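Local coordinates for carboxylic ester hydrolase (PDB 7K4O), which hydrolyses ester bonds as a fungal tannase, a serine esterase thought to release gallic acid from tannins, at residues D417-I422 with A463-T468; A264-C269 with Q326-F331; S13-A18 with D33-E38. One frame throughout, in Å; residues are numbered along the deposited sequence.

Contact 1: residues D417-I422 with A463-T468. With GDE (3,4,5-trihydroxybenzoic acid), chain J.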
loop_
_atom_site.group_PDB
_atom_site.type_symbol
_atom_site.label_atom_id
_atom_site.label_comp_id
_atom_site.label_asym_id
_atom_site.label_seq_id
_atom_site.Cartn_x
_atom_site.Cartn_y
_atom_site.Cartn_z
ATOM N N ASP A 417 -0.549 1.933 11.862
ATOM C CA ASP A 417 -0.633 3.185 12.655
ATOM C C ASP A 417 0.734 3.874 12.683
ATOM O O ASP A 417 0.718 5.105 12.877
ATOM C CB ASP A 417 -1.097 2.888 14.102
ATOM C CG ASP A 417 -2.589 3.064 14.241
ATOM O OD1 ASP A 417 -3.015 4.218 14.236
ATOM O OD2 ASP A 417 -3.307 2.034 14.386
ATOM N N ALA A 418 1.826 3.145 12.521
ATOM C CA ALA A 418 3.191 3.720 12.625
ATOM C C ALA A 418 3.877 3.678 11.249
ATOM O O ALA A 418 5.122 3.511 11.135
ATOM C CB ALA A 418 3.986 3.027 13.716
ATOM N N ASP A 419 3.072 3.807 10.169
ATOM C CA ASP A 419 3.623 3.765 8.801
ATOM C C ASP A 419 4.451 5.048 8.600
ATOM O O ASP A 419 3.899 6.136 8.752
ATOM C CB ASP A 419 2.473 3.657 7.783
ATOM C CG ASP A 419 2.937 3.293 6.406
ATOM O OD1 ASP A 419 4.080 3.689 6.014
ATOM O OD2 ASP A 419 2.193 2.530 5.745
ATOM N N PHE A 420 5.679 4.871 8.217
ATOM C CA PHE A 420 6.677 5.934 8.020
ATOM C C PHE A 420 6.837 6.269 6.543
ATOM O O PHE A 420 7.679 7.122 6.215
ATOM C CB PHE A 420 8.042 5.484 8.548
ATOM C CG PHE A 420 8.539 4.184 7.998
ATOM C CD1 PHE A 420 9.161 4.110 6.775
ATOM C CD2 PHE A 420 8.283 2.993 8.682
ATOM C CE1 PHE A 420 9.621 2.902 6.273
ATOM C CE2 PHE A 420 8.715 1.782 8.164
ATOM C CZ PHE A 420 9.376 1.730 6.956
ATOM N N SER A 421 6.089 5.571 5.677
ATOM C CA SER A 421 6.295 5.674 4.211
ATOM C C SER A 421 5.052 6.315 3.593
ATOM O O SER A 421 5.216 7.064 2.641
ATOM C CB SER A 421 6.657 4.352 3.613
ATOM O OG SER A 421 6.978 4.446 2.232
ATOM N N ILE A 422 3.865 5.931 4.062
ATOM C CA ILE A 422 2.568 6.501 3.631
ATOM C C ILE A 422 1.815 6.885 4.860
ATOM O O ILE A 422 1.526 6.019 5.697
ATOM C CB ILE A 422 1.789 5.499 2.760
ATOM C CG1 ILE A 422 2.688 4.966 1.637
ATOM C CG2 ILE A 422 0.502 6.161 2.294
ATOM C CD1 ILE A 422 2.023 4.042 0.656
ATOM N N ALA A 463 2.039 -1.046 13.709
ATOM C CA ALA A 463 2.648 -1.587 12.486
ATOM C C ALA A 463 3.330 -0.478 11.661
ATOM O O ALA A 463 2.941 0.724 11.741
ATOM C CB ALA A 463 1.591 -2.291 11.658
ATOM N N GLY A 464 4.317 -0.913 10.927
ATOM C CA GLY A 464 5.136 -0.052 10.065
ATOM C C GLY A 464 4.490 0.018 8.692
ATOM O O GLY A 464 3.249 0.094 8.627
ATOM N N HIS A 465 5.323 -0.037 7.667
ATOM C CA HIS A 465 4.876 0.113 6.270
ATOM C C HIS A 465 4.633 -1.279 5.688
ATOM O O HIS A 465 5.593 -1.929 5.344
ATOM C CB HIS A 465 5.884 0.917 5.465
ATOM C CG HIS A 465 5.414 1.067 4.068
ATOM N ND1 HIS A 465 4.131 1.541 3.773
ATOM C CD2 HIS A 465 6.013 0.778 2.905
ATOM C CE1 HIS A 465 3.988 1.525 2.455
ATOM N NE2 HIS A 465 5.121 1.071 1.934
ATOM N N CYS A 466 3.376 -1.699 5.656
ATOM C CA CYS A 466 2.968 -3.011 5.118
ATOM C C CYS A 466 3.739 -4.132 5.811
ATOM O O CYS A 466 4.114 -5.093 5.135
ATOM C CB CYS A 466 3.256 -3.064 3.629
ATOM S SG CYS A 466 2.195 -1.905 2.733
ATOM N N ALA A 467 4.037 -3.969 7.089
ATOM C CA ALA A 467 4.870 -4.960 7.819
ATOM C C ALA A 467 4.771 -4.656 9.288
ATOM O O ALA A 467 4.389 -3.528 9.678
ATOM C CB ALA A 467 6.308 -4.955 7.387
ATOM N N THR A 468 5.183 -5.637 10.073
ATOM C CA THR A 468 5.344 -5.452 11.538
ATOM C C THR A 468 6.487 -4.462 11.777
ATOM O O THR A 468 7.340 -4.218 10.871
ATOM C CB THR A 468 5.575 -6.796 12.235
ATOM O OG1 THR A 468 6.667 -7.436 11.588
ATOM C CG2 THR A 468 4.354 -7.675 12.146
HETATM O OAA GDE J . 5.357 0.402 -2.711
HETATM O OAB GDE J . 6.549 0.682 -0.868
HETATM O OAC GDE J . 4.977 5.199 -4.527
HETATM O OAD GDE J . 5.965 5.665 0.124
HETATM O OAE GDE J . 5.390 6.780 -2.237
HETATM C CAF GDE J . 5.428 3.178 -3.194
HETATM C CAG GDE J . 5.933 3.412 -0.817
HETATM C CAH GDE J . 5.904 1.148 -1.843
HETATM C CAI GDE J . 5.303 4.572 -3.303
HETATM C CAJ GDE J . 5.844 4.824 -0.934
HETATM C CAK GDE J . 5.792 2.650 -1.966
HETATM C CAL GDE J . 5.511 5.369 -2.145
HETATM O O HOH W 1 1.171 0.278 6.711
#
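Ser421 lays its CB over the centre of one face of the His465 imidazole, 3.6 Å from the ring centroid and 14° off the ring normal, while the sulfur of Cys466, disulfide-bonded to Cys185, covers the opposite face nearer the rim. Clamped in this way, the ring uses its edge for polar work. At one end His465 ND1 donates to Asp419 OD2 at 2.9 Å in a nearly straight bond (176°), which lies in the ring plane and takes the syn lone pair of the carboxylate. At the other end His465 NE2 is hydrogen-bonded to Ser186 OG, and donates to the gallic acid oxygen OAB at 3.2 Å. The carboxylate is itself fixed: Asp419 OD1 accepts from Ser421 N at 2.8 Å and from Ile422 N, the latter from above the carboxylate plane, the first bond closing an Asx turn and the second the wider Asx motif. A water donates to Asp419 OD2 and Gly464 O and accepts from Cys466 N. With chi1 at -180°, His465 CG lies anti to the backbone N and the ring reaches across to 417-422; its CB meets a face of Phe420 in a CH-pi contact. The same Ser421 that packs on the ring turns OG to the gallate hydroxyl OAD, 2.6 Å away. Both loops follow strands of the central sheet, as expected for the acid and histidine loops of an alpha/beta-hydrolase, and Ser186 sits on what appears to be a nucleophile elbow. The chemistry is consistent with a Ser186-His465-Asp419 charge relay, held in line by second-shell backbone N-H groups and occupied here by gallate, probably as product.

Contact 2: residues A264-C269 with Q326-F331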
loop_
_atom_site.group_PDB
_atom_site.type_symbol
_atom_site.label_atom_id
_atom_site.label_comp_id
_atom_site.label_asym_id
_atom_site.label_seq_id
_atom_site.Cartn_x
_atom_site.Cartn_y
_atom_site.Cartn_z
ATOM N N ALA A 264 -1.961 1.874 20.007
ATOM C CA ALA A 264 -3.152 1.593 19.187
ATOM C C ALA A 264 -3.935 2.872 18.988
ATOM O O ALA A 264 -4.878 2.850 18.203
ATOM C CB ALA A 264 -4.020 0.553 19.851
ATOM N N ARG A 265 -3.654 3.935 19.760
ATOM C CA ARG A 265 -4.416 5.197 19.633
ATOM C C ARG A 265 -3.421 6.319 19.333
ATOM O O ARG A 265 -3.161 7.187 20.220
ATOM C CB ARG A 265 -5.296 5.428 20.865
ATOM C CG ARG A 265 -6.389 4.373 20.998
ATOM C CD ARG A 265 -7.503 4.516 19.972
ATOM N NE ARG A 265 -8.271 5.716 20.148
ATOM C CZ ARG A 265 -9.270 5.884 20.991
ATOM N NH1 ARG A 265 -9.708 4.875 21.729
ATOM N NH2 ARG A 265 -9.866 7.053 21.075
ATOM N N THR A 266 -2.967 6.376 18.077
ATOM C CA THR A 266 -2.106 7.486 17.609
ATOM C C THR A 266 -2.924 8.765 17.509
ATOM O O THR A 266 -2.291 9.856 17.504
ATOM C CB THR A 266 -1.397 7.160 16.292
ATOM O OG1 THR A 266 -2.426 6.997 15.324
ATOM C CG2 THR A 266 -0.468 5.989 16.428
ATOM N N ASP A 267 -4.243 8.691 17.467
ATOM C CA ASP A 267 -5.146 9.852 17.500
ATOM C C ASP A 267 -5.029 10.502 18.900
ATOM O O ASP A 267 -4.801 11.729 18.995
ATOM C CB ASP A 267 -6.576 9.470 17.141
ATOM C CG ASP A 267 -7.072 8.113 17.610
ATOM O OD1 ASP A 267 -6.562 7.595 18.664
ATOM O OD2 ASP A 267 -7.922 7.531 16.889
ATOM N N LEU A 268 -5.234 9.728 19.967
ATOM C CA LEU A 268 -5.090 10.296 21.351
ATOM C C LEU A 268 -3.658 10.809 21.506
ATOM O O LEU A 268 -3.502 11.863 22.141
ATOM C CB LEU A 268 -5.430 9.248 22.413
ATOM C CG LEU A 268 -6.868 8.785 22.392
ATOM C CD1 LEU A 268 -7.074 7.639 23.376
ATOM C CD2 LEU A 268 -7.841 9.926 22.660
ATOM N N CYS A 269 -2.674 10.139 20.925
ATOM C CA CYS A 269 -1.269 10.566 21.015
ATOM C C CYS A 269 -1.131 11.965 20.401
ATOM O O CYS A 269 -0.575 12.906 21.033
ATOM C CB CYS A 269 -0.392 9.547 20.336
ATOM S SG CYS A 269 1.355 9.716 20.692
ATOM N N GLN A 326 1.728 9.634 11.294
ATOM C CA GLN A 326 1.230 9.703 12.686
ATOM C C GLN A 326 2.407 9.780 13.662
ATOM O O GLN A 326 3.501 9.303 13.395
ATOM C CB GLN A 326 0.412 8.461 13.022
ATOM C CG GLN A 326 -0.948 8.400 12.334
ATOM C CD GLN A 326 -1.838 9.566 12.642
ATOM O OE1 GLN A 326 -1.933 10.538 11.876
ATOM N NE2 GLN A 326 -2.526 9.501 13.785
ATOM N N PRO A 327 2.182 10.356 14.859
ATOM C CA PRO A 327 3.130 10.120 15.962
ATOM C C PRO A 327 3.364 8.608 16.144
ATOM O O PRO A 327 2.430 7.835 15.919
ATOM C CB PRO A 327 2.405 10.732 17.173
ATOM C CG PRO A 327 1.478 11.752 16.582
ATOM C CD PRO A 327 1.023 11.172 15.238
ATOM N N THR A 328 4.600 8.217 16.449
ATOM C CA THR A 328 5.171 6.848 16.650
ATOM C C THR A 328 5.726 6.305 15.339
ATOM O O THR A 328 6.501 5.376 15.397
ATOM C CB THR A 328 4.238 5.827 17.314
ATOM O OG1 THR A 328 3.156 5.426 16.484
ATOM C CG2 THR A 328 3.558 6.352 18.549
ATOM N N ALA A 329 5.410 6.907 14.182
ATOM C CA ALA A 329 6.081 6.507 12.927
ATOM C C ALA A 329 7.536 6.974 12.943
ATOM O O ALA A 329 7.787 8.135 13.374
ATOM C CB ALA A 329 5.334 7.047 11.711
ATOM N N ALA A 330 8.444 6.135 12.472
ATOM C CA ALA A 330 9.870 6.473 12.346
ATOM C C ALA A 330 10.044 7.702 11.446
ATOM O O ALA A 330 9.262 7.918 10.506
ATOM C CB ALA A 330 10.648 5.319 11.838
ATOM N N PHE A 331 11.074 8.503 11.720
ATOM C CA PHE A 331 11.400 9.696 10.905
ATOM C C PHE A 331 12.297 9.303 9.735
ATOM O O PHE A 331 13.436 9.831 9.592
ATOM C CB PHE A 331 12.045 10.761 11.808
ATOM C CG PHE A 331 11.085 11.486 12.694
ATOM C CD1 PHE A 331 10.754 10.993 13.947
ATOM C CD2 PHE A 331 10.528 12.682 12.299
ATOM C CE1 PHE A 331 9.852 11.655 14.754
ATOM C CE2 PHE A 331 9.626 13.342 13.114
ATOM C CZ PHE A 331 9.290 12.835 14.337
#
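This is a buried helix-to-loop contact, in which the first turn of helix 266-272 meets a type II beta turn, Gln326 to Ala329, in the loop between helix 300-310 and strand 337-339. One polar bond carries it. The amide of Gln326 donates from NE2 to Thr266 OG1 at 2.9 Å, with an N-H...O angle of 170° and the hydroxyl oxygen close to the amide plane. Gln326 achieves this by bending at chi2 (-58°), which turns NE2 toward Thr266 OG1, the two side chains crossing at about a right angle. The other branch of Thr266, CG2, rests against the turn, 3.5 Å from Pro327 O and 3.7 Å from Thr328 OG1. That second hydroxyl is occupied locally: Thr328 OG1 donates to Pro327 O at 2.6 Å, on a lone pair in the carbonyl plane. One helical turn further on, Cys269 SG touches Pro327 CB at 3.8 Å, and its disulfide to Cys252 ties this surface to helix 238-252. On the side of the helix turned from the loop, Asp267 OD1 receives Arg265 NE in a salt bridge, and Asp267 OD2 pairs with Arg520. Thr266 OG1 also hydrogen-bonds to Asp417 OD1. Having the Gln326 amide as donor, the hydroxyl is therefore probably the donor to that carboxylate, so that a buried amide, hydroxyl and acid form a short chain of hydrogen bonds.

Contact 3: residues S13-A18 with D33-E38. With NA (sodium ion), chain R; NAG (2-acetamido-2-deoxy-beta-D-glucopyranose), chain C.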
loop_
_atom_site.group_PDB
_atom_site.type_symbol
_atom_site.label_atom_id
_atom_site.label_comp_id
_atom_site.label_asym_id
_atom_site.label_seq_id
_atom_site.Cartn_x
_atom_site.Cartn_y
_atom_site.Cartn_z
ATOM N N SER A 13 0.681 -28.175 -23.916
ATOM C CA SER A 13 -0.500 -28.455 -24.755
ATOM C C SER A 13 -1.782 -28.037 -24.032
ATOM O O SER A 13 -2.648 -27.416 -24.684
ATOM C CB SER A 13 -0.501 -29.910 -25.160
ATOM O OG SER A 13 0.526 -30.096 -26.120
ATOM N N ILE A 14 -1.895 -28.381 -22.752
ATOM C CA ILE A 14 -3.129 -28.078 -21.962
ATOM C C ILE A 14 -3.263 -26.552 -21.838
ATOM O O ILE A 14 -4.357 -25.996 -22.075
ATOM C CB ILE A 14 -3.110 -28.771 -20.597
ATOM C CG1 ILE A 14 -3.280 -30.282 -20.776
ATOM C CG2 ILE A 14 -4.135 -28.154 -19.675
ATOM C CD1 ILE A 14 -4.682 -30.721 -21.175
ATOM N N VAL A 15 -2.176 -25.877 -21.532
ATOM C CA VAL A 15 -2.263 -24.401 -21.303
ATOM C C VAL A 15 -2.484 -23.687 -22.626
ATOM O O VAL A 15 -3.345 -22.769 -22.715
ATOM C CB VAL A 15 -1.025 -23.900 -20.561
ATOM C CG1 VAL A 15 -0.958 -22.388 -20.583
ATOM C CG2 VAL A 15 -1.013 -24.420 -19.165
ATOM N N LYS A 16 -1.801 -24.080 -23.696
ATOM C CA LYS A 16 -2.012 -23.413 -24.987
ATOM C C LYS A 16 -3.466 -23.562 -25.433
ATOM O O LYS A 16 -4.051 -22.580 -25.944
ATOM C CB LYS A 16 -1.105 -24.023 -26.059
ATOM C CG LYS A 16 0.319 -23.535 -26.023
ATOM C CD LYS A 16 1.196 -24.247 -27.055
ATOM C CE LYS A 16 2.662 -23.935 -26.855
ATOM N NZ LYS A 16 3.452 -24.496 -27.982
ATOM N N ALA A 17 -4.082 -24.720 -25.189
ATOM C CA ALA A 17 -5.464 -24.970 -25.630
ATOM C C ALA A 17 -6.429 -24.135 -24.768
ATOM O O ALA A 17 -7.523 -23.865 -25.264
ATOM C CB ALA A 17 -5.811 -26.447 -25.564
ATOM N N ALA A 18 -6.051 -23.734 -23.547
ATOM C CA ALA A 18 -6.960 -22.984 -22.642
ATOM C C ALA A 18 -6.780 -21.457 -22.794
ATOM O O ALA A 18 -7.580 -20.684 -22.248
ATOM C CB ALA A 18 -6.658 -23.380 -21.228
ATOM N N ASP A 33 3.045 -19.655 -28.775
ATOM C CA ASP A 33 4.336 -20.382 -28.758
ATOM C C ASP A 33 5.208 -19.999 -27.585
ATOM O O ASP A 33 6.215 -20.680 -27.370
ATOM C CB ASP A 33 5.166 -20.105 -30.012
ATOM C CG ASP A 33 4.512 -20.591 -31.292
ATOM O OD1 ASP A 33 3.626 -21.471 -31.207
ATOM O OD2 ASP A 33 4.886 -20.063 -32.373
ATOM N N SER A 34 4.895 -18.931 -26.852
ATOM C CA SER A 34 5.710 -18.432 -25.750
ATOM C C SER A 34 5.384 -19.183 -24.472
ATOM O O SER A 34 6.030 -18.905 -23.502
ATOM C CB SER A 34 5.514 -16.927 -25.536
ATOM O OG SER A 34 4.190 -16.673 -25.062
ATOM N N VAL A 35 4.346 -20.010 -24.454
ATOM C CA VAL A 35 3.930 -20.726 -23.206
ATOM C C VAL A 35 5.074 -21.541 -22.610
ATOM O O VAL A 35 5.732 -22.309 -23.379
ATOM C CB VAL A 35 2.689 -21.607 -23.437
ATOM C CG1 VAL A 35 2.496 -22.541 -22.258
ATOM C CG2 VAL A 35 1.448 -20.728 -23.647
ATOM N N THR A 36 5.282 -21.390 -21.319
ATOM C CA THR A 36 6.124 -22.261 -20.476
ATOM C C THR A 36 5.233 -22.837 -19.384
ATOM O O THR A 36 4.335 -22.125 -18.880
ATOM C CB THR A 36 7.324 -21.541 -19.860
ATOM O OG1 THR A 36 6.885 -20.557 -18.909
ATOM C CG2 THR A 36 8.194 -20.891 -20.917
ATOM N N THR A 37 5.503 -24.074 -18.995
ATOM C CA THR A 37 4.813 -24.732 -17.858
ATOM C C THR A 37 5.865 -25.462 -17.042
ATOM O O THR A 37 6.797 -26.050 -17.629
ATOM C CB THR A 37 3.695 -25.692 -18.297
ATOM O OG1 THR A 37 4.265 -26.690 -19.155
ATOM C CG2 THR A 37 2.575 -24.969 -19.018
ATOM N N GLU A 38 5.705 -25.429 -15.765
ATOM C CA GLU A 38 6.623 -26.080 -14.827
ATOM C C GLU A 38 5.885 -26.505 -13.567
ATOM O O GLU A 38 5.281 -25.679 -12.870
ATOM C CB GLU A 38 7.731 -25.104 -14.498
ATOM C CG GLU A 38 8.652 -25.688 -13.524
ATOM C CD GLU A 38 9.789 -24.771 -13.152
ATOM O OE1 GLU A 38 9.702 -23.540 -13.339
ATOM O OE2 GLU A 38 10.730 -25.334 -12.640
HETATM NA NA NA R . 6.548 -27.880 -19.514
HETATM C C1 NAG C . 8.320 -19.891 -13.503
HETATM C C2 NAG C . 9.577 -19.824 -12.645
HETATM C C3 NAG C . 10.456 -18.706 -13.214
HETATM C C4 NAG C . 10.710 -18.919 -14.635
HETATM C C5 NAG C . 9.404 -19.088 -15.414
HETATM C C6 NAG C . 9.551 -19.389 -16.867
HETATM C C7 NAG C . 9.230 -20.597 -10.352
HETATM C C8 NAG C . 8.982 -20.178 -8.995
HETATM N N2 NAG C . 9.291 -19.569 -11.269
HETATM O O3 NAG C . 11.644 -18.662 -12.444
HETATM O O4 NAG C . 11.299 -17.722 -15.139
HETATM O O5 NAG C . 8.640 -20.141 -14.826
HETATM O O6 NAG C . 10.434 -20.475 -17.167
HETATM O O7 NAG C . 9.335 -21.763 -10.691
HETATM O O HOH W 2 7.384 -25.465 -20.714
HETATM O O HOH W 3 5.113 -29.113 -21.405
HETATM O O HOH W 4 5.430 -28.986 -17.320
#
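Two valines with matching torsions, Val15 (chi1 168°) and Val35 (chi1 167°), each set CG1 anti to the backbone N, and these methyls meet at 3.8 Å where the side chains cross obliquely. The setting is plain helix-on-sheet packing: helix 12-18 covers the outermost strand, 28-47, of the mixed central sheet, with the short axes of 13-18 and 35-38 passing 8.5 Å apart at 134°. The other methyl of Val15, CG2, reaches Thr37 CG2 at 3.6 Å, the two side chains sliding past each other in opposite directions. Val15 thus spans Val35 and Thr37, two residues apart on the strand and both turned to the helix, and it also touches Val60 on the adjoining strand 50-66. Lys16 runs along the border of this apolar patch. Its chain, extended beyond CG, places CG 3.8 Å from Val35 CG2 and carries the ammonium on toward Asp33 at the corner preceding the strand. There Lys16 NZ and Asp33 OD1 remain 4.4 Å apart, beyond a salt bridge, and any attraction is probably modest at so open a site. Thr36 and Glu38 serve other neighbours: Glu38 OE2 is a zinc ligand, and both residues lie beside a protein-linked glycan. Thr37 divides its branches between two tasks. While CG2 packs on Val15, its OG1 hydrogen-bonds to Asp12 OD1, just before the helix segment, and also faces a sodium ion. Thr37 N donates to a water that is itself bound to this ion. Three waters join the sodium ion, which Thr37 holds through both its carbonyl O and OG1, each at 2.6 Å.

Overall arrangement
Contacts 1 and 2 form one continuous structure, their centres 11 Å apart, whereas contact 3 stands alone. The join is direct: Asp417 O of contact 1 lies 3.4 Å from Gln326 CB of contact 2, and Asp419 O packs on Ala329 CB at 3.4 Å. Contact 2 therefore backs the loop that presents Asp419 to His465 and Ser421 to the gallic acid, forming an outer layer behind the active site. The centre of contact 3 is about 40 Å from that of contact 1 and about 50 Å from that of contact 2, across the chain's centre from the latter, at the far edge of the sheet. Along the sequence the three follow in series, contact 3 closing first and contact 1 last.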